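Local atomic coordinates of phosphoenolpyruvate--protein phosphotransferase (Escherichia coli, PDB entry 5T12), a protein that probably transfers the phosphoryl group of phosphoenolpyruvate to the carrier protein NPr in the nitrogen phosphotransferase system, and is represented here by its Enzyme I N-terminal phosphotransfer domain. Residues A[74-79]-A[126-131]; A[86-91]-A[108-113]. The protein carries 1 engineered substitution. All coordinates share one frame; numbering follows the deposited sequence.

Overall arrangement
From the N terminus the chain lays down strands 2-3, 5-8 and 11-18 of the mixed sheet and then the long helix 36-61, which leads into a run of helices. Contact 1 opens in helix 68-80 and closes only at the start of helix 126-140, bringing together segments 47 residues apart. Within that loop lies contact 2, where helices 83-94 and 99-115 close a shorter loop of their own, so the two contacts nest and do not cross. Their centres are about 13 Å apart, and Arg-130 and Ala-126 of contact 1 pack on Glu-108 and Ala-111 of contact 2. Contact 1 joins helices 68-80 and 126-140, contact 2 joins 83-94 and 99-115, all in the helical subdomain.

Contact 1: A[74-79]-A[126-131]; sequences DLYSHL and AGDLRA
In the helical subdomain of the Enzyme I N-terminal domain, helix 68-80 is joined to the first turns of helix 126-140 through Tyr-76 and Asp-128. Tyr-76 OH gives a hydrogen bond of 2.8 Å to Asp-128 OD2. The donor approaches that oxygen on its anti side, 24° out of the carboxylate plane, while the carboxylate oxygen itself lies at the edge of the phenol ring; ring and carboxylate planes stand 79° apart. The bond is backed by carbon contact, Asp-128 CB lying 3.8 Å from Tyr-76 CZ. One turn further along helix 68-80, Leu-79 continues the seam. Across this helix-helix interface of the subdomain the apolar part is light: Leu-79 CD2 meets Leu-129 CD1 at 4.1 Å. Leu-79 extends CG away from its backbone N (chi1 176°), and its second torsion sets CD2 in position to meet Leu-129. A phenylalanine in place of Tyr-76 would probably leave the buried Asp-128 carboxylate without this hydroxyl donor. Tyr-76 also touches Phe-54 of helix 36-61 and, with Leu-79, Leu-132 of helix 126-140.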
loop_
_atom_site.group_PDB
_atom_site.type_symbol
_atom_site.label_atom_id
_atom_site.label_comp_id
_atom_site.label_asym_id
_atom_site.label_seq_id
_atom_site.Cartn_x
_atom_site.Cartn_y
_atom_site.Cartn_z
ATOM N N ASP A 74 13.491 2.617 -8.878
ATOM C CA ASP A 74 14.914 2.922 -8.763
ATOM C C ASP A 74 15.138 4.409 -8.519
ATOM O O ASP A 74 15.959 4.788 -7.676
ATOM C CB ASP A 74 15.652 2.470 -10.023
ATOM C CG ASP A 74 17.155 2.626 -9.902
ATOM O OD1 ASP A 74 17.697 2.329 -8.818
ATOM O OD2 ASP A 74 17.792 3.050 -10.888
ATOM N N LEU A 75 14.416 5.265 -9.248
ATOM C CA LEU A 75 14.547 6.705 -9.055
ATOM C C LEU A 75 14.093 7.122 -7.662
ATOM O O LEU A 75 14.713 7.985 -7.031
ATOM C CB LEU A 75 13.746 7.454 -10.120
ATOM C CG LEU A 75 14.230 7.332 -11.565
ATOM C CD1 LEU A 75 13.314 8.102 -12.503
ATOM C CD2 LEU A 75 15.661 7.828 -11.685
ATOM N N TYR A 76 13.011 6.519 -7.164
ATOM C CA TYR A 76 12.496 6.902 -5.854
ATOM C C TYR A 76 13.418 6.453 -4.728
ATOM O O TYR A 76 13.448 7.085 -3.666
ATOM C CB TYR A 76 11.089 6.338 -5.656
ATOM C CG TYR A 76 10.043 7.063 -6.469
ATOM C CD1 TYR A 76 10.246 8.375 -6.876
ATOM C CD2 TYR A 76 8.856 6.441 -6.831
ATOM C CE1 TYR A 76 9.299 9.048 -7.619
ATOM C CE2 TYR A 76 7.900 7.107 -7.575
ATOM C CZ TYR A 76 8.129 8.411 -7.967
ATOM O OH TYR A 76 7.186 9.085 -8.709
ATOM N N SER A 77 14.173 5.371 -4.935
ATOM C CA SER A 77 15.176 4.981 -3.952
ATOM C C SER A 77 16.296 6.010 -3.866
ATOM O O SER A 77 16.885 6.200 -2.797
ATOM C CB SER A 77 15.738 3.601 -4.289
ATOM O OG SER A 77 16.323 3.587 -5.579
ATOM N N HIS A 78 16.601 6.683 -4.980
ATOM C CA HIS A 78 17.588 7.756 -4.960
ATOM C C HIS A 78 17.013 9.029 -4.352
ATOM O O HIS A 78 17.717 9.751 -3.638
ATOM C CB HIS A 78 18.103 8.024 -6.375
ATOM C CG HIS A 78 18.921 6.905 -6.942
ATOM N ND1 HIS A 78 18.886 6.556 -8.274
ATOM C CD2 HIS A 78 19.804 6.062 -6.355
ATOM C CE1 HIS A 78 19.706 5.543 -8.484
ATOM N NE2 HIS A 78 20.276 5.223 -7.336
ATOM N N LEU A 79 15.739 9.322 -4.631
ATOM C CA LEU A 79 15.087 10.462 -3.996
ATOM C C LEU A 79 15.005 10.274 -2.487
ATOM O O LEU A 79 15.144 11.237 -1.723
ATOM C CB LEU A 79 13.692 10.664 -4.589
ATOM C CG LEU A 79 12.817 11.766 -3.984
ATOM C CD1 LEU A 79 13.419 13.139 -4.246
ATOM C CD2 LEU A 79 11.397 11.686 -4.525
ATOM N N ALA A 126 2.313 13.738 -8.417
ATOM C CA ALA A 126 2.080 14.278 -7.082
ATOM C C ALA A 126 1.531 13.215 -6.140
ATOM O O ALA A 126 1.799 13.256 -4.934
ATOM C CB ALA A 126 1.127 15.470 -7.156
ATOM N N GLY A 127 0.767 12.255 -6.669
ATOM C CA GLY A 127 0.273 11.170 -5.840
ATOM C C GLY A 127 1.364 10.222 -5.385
ATOM O O GLY A 127 1.278 9.654 -4.292
ATOM N N ASP A 128 2.397 10.034 -6.211
ATOM C CA ASP A 128 3.518 9.187 -5.815
ATOM C C ASP A 128 4.221 9.745 -4.586
ATOM O O ASP A 128 4.649 8.988 -3.708
ATOM C CB ASP A 128 4.508 9.046 -6.971
ATOM C CG ASP A 128 3.905 8.359 -8.175
ATOM O OD1 ASP A 128 2.665 8.392 -8.321
ATOM O OD2 ASP A 128 4.671 7.789 -8.979
ATOM N N LEU A 129 4.353 11.071 -4.510
ATOM C CA LEU A 129 5.017 11.686 -3.367
ATOM C C LEU A 129 4.249 11.425 -2.079
ATOM O O LEU A 129 4.852 11.171 -1.029
ATOM C CB LEU A 129 5.185 13.188 -3.600
ATOM C CG LEU A 129 6.453 13.646 -4.327
ATOM C CD1 LEU A 129 7.691 13.207 -3.561
ATOM C CD2 LEU A 129 6.496 13.137 -5.762
ATOM N N ARG A 130 2.916 11.480 -2.137
ATOM C CA ARG A 130 2.119 11.160 -0.958
ATOM C C ARG A 130 2.279 9.696 -0.573
ATOM O O ARG A 130 2.292 9.355 0.615
ATOM C CB ARG A 130 0.649 11.496 -1.206
ATOM C CG ARG A 130 0.401 12.955 -1.548
ATOM C CD ARG A 130 -1.075 13.308 -1.471
ATOM N NE ARG A 130 -1.314 14.694 -1.864
ATOM C CZ ARG A 130 -1.168 15.736 -1.051
ATOM N NH1 ARG A 130 -0.780 15.554 0.203
ATOM N NH2 ARG A 130 -1.407 16.963 -1.494
ATOM N N ALA A 131 2.408 8.814 -1.570
ATOM C CA ALA A 131 2.640 7.402 -1.286
ATOM C C ALA A 131 3.980 7.195 -0.591
ATOM O O ALA A 131 4.081 6.408 0.358
ATOM C CB ALA A 131 2.574 6.588 -2.578
#

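Contact 2: A[86-91]-A[108-113]; sequences RRELFA and EKFAEQ
Glu-88 of helix 83-94 presents one carboxylate oxygen to an ammonium group and to the edge of an aromatic ring, both carried by helix 99-115. That oxygen, OE2, lies 3.5 Å from Lys-109 NZ, a salt bridge whose hydrogen bond is long and weak. The same OE2 is 3.5 Å from Phe-110 CZ and 3.7 Å from Phe-110 CE2, close to the plane of the ring. The carboxylate therefore meets the rim of the phenyl group, where the C-H bonds carry a slight positive charge, and not its pi face; the two planes are turned 59° from each other. Adjacent residues of one helix thus supply two partners of different character to a single oxygen, and the Glu-88 side chain runs across both of them at roughly a right angle.

The shapes of the chains explain the meeting. Glu-88 is bent at its second torsion (chi2 -67°), which turns the carboxylate out of an extended line. Lys-109 leaves its backbone with CG opposite N (chi1 169°) and then bends at its last two torsions, bringing NZ round toward the carboxylate. The Phe-110 ring comes to the same oxygen edge-on, with CZ, the atom farthest from its backbone, leading.

The backbones remain well separated: the nearest CA atoms, those of Glu-88 and Lys-109, are 10.6 Å apart, and the interaction spans the gap through side chains at the surface. Behind it, Leu-89 and Arg-86 pack on Leu-47 of helix 36-61, and Phe-90 touches Arg-40 and Thr-44 of that helix. On the other partner, Glu-108 and Ala-111 lie against Arg-130, so helix 99-115 contacts helix 83-94 through Lys-109 and Phe-110 and helix 126-140 through Glu-108 and Ala-111.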
loop_
_atom_site.group_PDB
_atom_site.type_symbol
_atom_site.label_atom_id
_atom_site.label_comp_id
_atom_site.label_asym_id
_atom_site.label_seq_id
_atom_site.Cartn_x
_atom_site.Cartn_y
_atom_site.Cartn_z
ATOM N N ARG A 86 16.675 14.955 3.276
ATOM C CA ARG A 86 16.877 14.811 4.712
ATOM C C ARG A 86 17.051 16.168 5.385
ATOM O O ARG A 86 16.581 16.376 6.510
ATOM C CB ARG A 86 18.084 13.910 4.976
ATOM C CG ARG A 86 18.236 13.467 6.417
ATOM C CD ARG A 86 19.449 14.109 7.059
ATOM N NE ARG A 86 20.695 13.729 6.400
ATOM C CZ ARG A 86 21.885 14.229 6.718
ATOM N NH1 ARG A 86 21.990 15.130 7.685
ATOM N NH2 ARG A 86 22.971 13.829 6.069
ATOM N N ARG A 87 17.716 17.106 4.707
ATOM C CA ARG A 87 17.876 18.446 5.264
ATOM C C ARG A 87 16.541 19.177 5.333
ATOM O O ARG A 87 16.306 19.964 6.257
ATOM C CB ARG A 87 18.888 19.244 4.440
ATOM C CG ARG A 87 20.290 18.656 4.442
ATOM C CD ARG A 87 21.279 19.569 3.737
ATOM N NE ARG A 87 21.499 20.806 4.482
ATOM C CZ ARG A 87 22.378 21.741 4.137
ATOM N NH1 ARG A 87 22.508 22.833 4.877
ATOM N NH2 ARG A 87 23.125 21.586 3.053
ATOM N N GLU A 88 15.658 18.938 4.359
ATOM C CA GLU A 88 14.308 19.488 4.437
ATOM C C GLU A 88 13.573 18.960 5.662
ATOM O O GLU A 88 12.819 19.694 6.310
ATOM C CB GLU A 88 13.524 19.157 3.166
ATOM C CG GLU A 88 14.013 19.850 1.902
ATOM C CD GLU A 88 13.808 21.352 1.933
ATOM O OE1 GLU A 88 14.634 22.056 2.550
ATOM O OE2 GLU A 88 12.818 21.831 1.341
ATOM N N LEU A 89 13.786 17.685 5.994
ATOM C CA LEU A 89 13.132 17.089 7.153
ATOM C C LEU A 89 13.768 17.553 8.457
ATOM O O LEU A 89 13.067 17.747 9.457
ATOM C CB LEU A 89 13.176 15.564 7.047
ATOM C CG LEU A 89 12.448 14.951 5.849
ATOM C CD1 LEU A 89 12.893 13.516 5.623
ATOM C CD2 LEU A 89 10.942 15.013 6.048
ATOM N N PHE A 90 15.092 17.738 8.471
ATOM C CA PHE A 90 15.752 18.216 9.682
ATOM C C PHE A 90 15.409 19.670 9.973
ATOM O O PHE A 90 15.419 20.086 11.137
ATOM C CB PHE A 90 17.267 18.046 9.567
ATOM C CG PHE A 90 17.750 16.656 9.868
ATOM C CD1 PHE A 90 16.855 15.604 9.988
ATOM C CD2 PHE A 90 19.100 16.403 10.050
ATOM C CE1 PHE A 90 17.298 14.324 10.268
ATOM C CE2 PHE A 90 19.550 15.126 10.336
ATOM C CZ PHE A 90 18.647 14.086 10.444
ATOM N N ALA A 91 15.108 20.454 8.933
ATOM C CA ALA A 91 14.717 21.844 9.139
ATOM C C ALA A 91 13.410 21.949 9.911
ATOM O O ALA A 91 13.212 22.906 10.669
ATOM C CB ALA A 91 14.600 22.560 7.794
ATOM N N GLU A 108 3.665 17.008 1.821
ATOM C CA GLU A 108 2.519 17.766 1.325
ATOM C C GLU A 108 2.959 19.057 0.646
ATOM O O GLU A 108 2.344 19.487 -0.337
ATOM C CB GLU A 108 1.545 18.061 2.464
ATOM C CG GLU A 108 0.884 16.820 3.041
ATOM C CD GLU A 108 -0.299 17.140 3.935
ATOM O OE1 GLU A 108 -0.966 16.190 4.398
ATOM O OE2 GLU A 108 -0.566 18.336 4.171
ATOM N N LYS A 109 4.022 19.686 1.154
ATOM C CA LYS A 109 4.537 20.898 0.524
ATOM C C LYS A 109 5.008 20.623 -0.898
ATOM O O LYS A 109 4.741 21.412 -1.813
ATOM C CB LYS A 109 5.674 21.484 1.363
ATOM C CG LYS A 109 6.455 22.595 0.675
ATOM C CD LYS A 109 7.209 23.449 1.685
ATOM C CE LYS A 109 8.694 23.532 1.362
ATOM N NZ LYS A 109 9.386 22.230 1.571
ATOM N N PHE A 110 5.701 19.503 -1.109
ATOM C CA PHE A 110 6.203 19.187 -2.440
ATOM C C PHE A 110 5.139 18.547 -3.321
ATOM O O PHE A 110 5.153 18.746 -4.541
ATOM C CB PHE A 110 7.430 18.283 -2.339
ATOM C CG PHE A 110 8.681 19.009 -1.937
ATOM C CD1 PHE A 110 9.311 19.866 -2.826
ATOM C CD2 PHE A 110 9.225 18.841 -0.675
ATOM C CE1 PHE A 110 10.460 20.541 -2.464
ATOM C CE2 PHE A 110 10.378 19.515 -0.307
ATOM C CZ PHE A 110 10.995 20.365 -1.204
ATOM N N ALA A 111 4.216 17.784 -2.733
ATOM C CA ALA A 111 3.107 17.248 -3.515
ATOM C C ALA A 111 2.235 18.370 -4.059
ATOM O O ALA A 111 1.741 18.294 -5.191
ATOM C CB ALA A 111 2.277 16.284 -2.666
ATOM N N GLU A 112 2.034 19.424 -3.264
ATOM C CA GLU A 112 1.291 20.586 -3.741
ATOM C C GLU A 112 2.004 21.248 -4.914
ATOM O O GLU A 112 1.371 21.632 -5.903
ATOM C CB GLU A 112 1.091 21.582 -2.599
ATOM C CG GLU A 112 -0.137 21.309 -1.750
ATOM C CD GLU A 112 -0.005 21.850 -0.341
ATOM O OE1 GLU A 112 -0.658 21.298 0.569
ATOM O OE2 GLU A 112 0.755 22.820 -0.140
ATOM N N GLN A 113 3.329 21.387 -4.820
ATOM C CA GLN A 113 4.080 22.032 -5.892
ATOM C C GLN A 113 4.028 21.213 -7.175
ATOM O O GLN A 113 3.925 21.774 -8.273
ATOM C CB GLN A 113 5.527 22.261 -5.457
ATOM C CG GLN A 113 5.679 23.268 -4.325
ATOM C CD GLN A 113 7.111 23.391 -3.840
ATOM O OE1 GLN A 113 8.053 23.022 -4.542
ATOM N NE2 GLN A 113 7.280 23.908 -2.629
#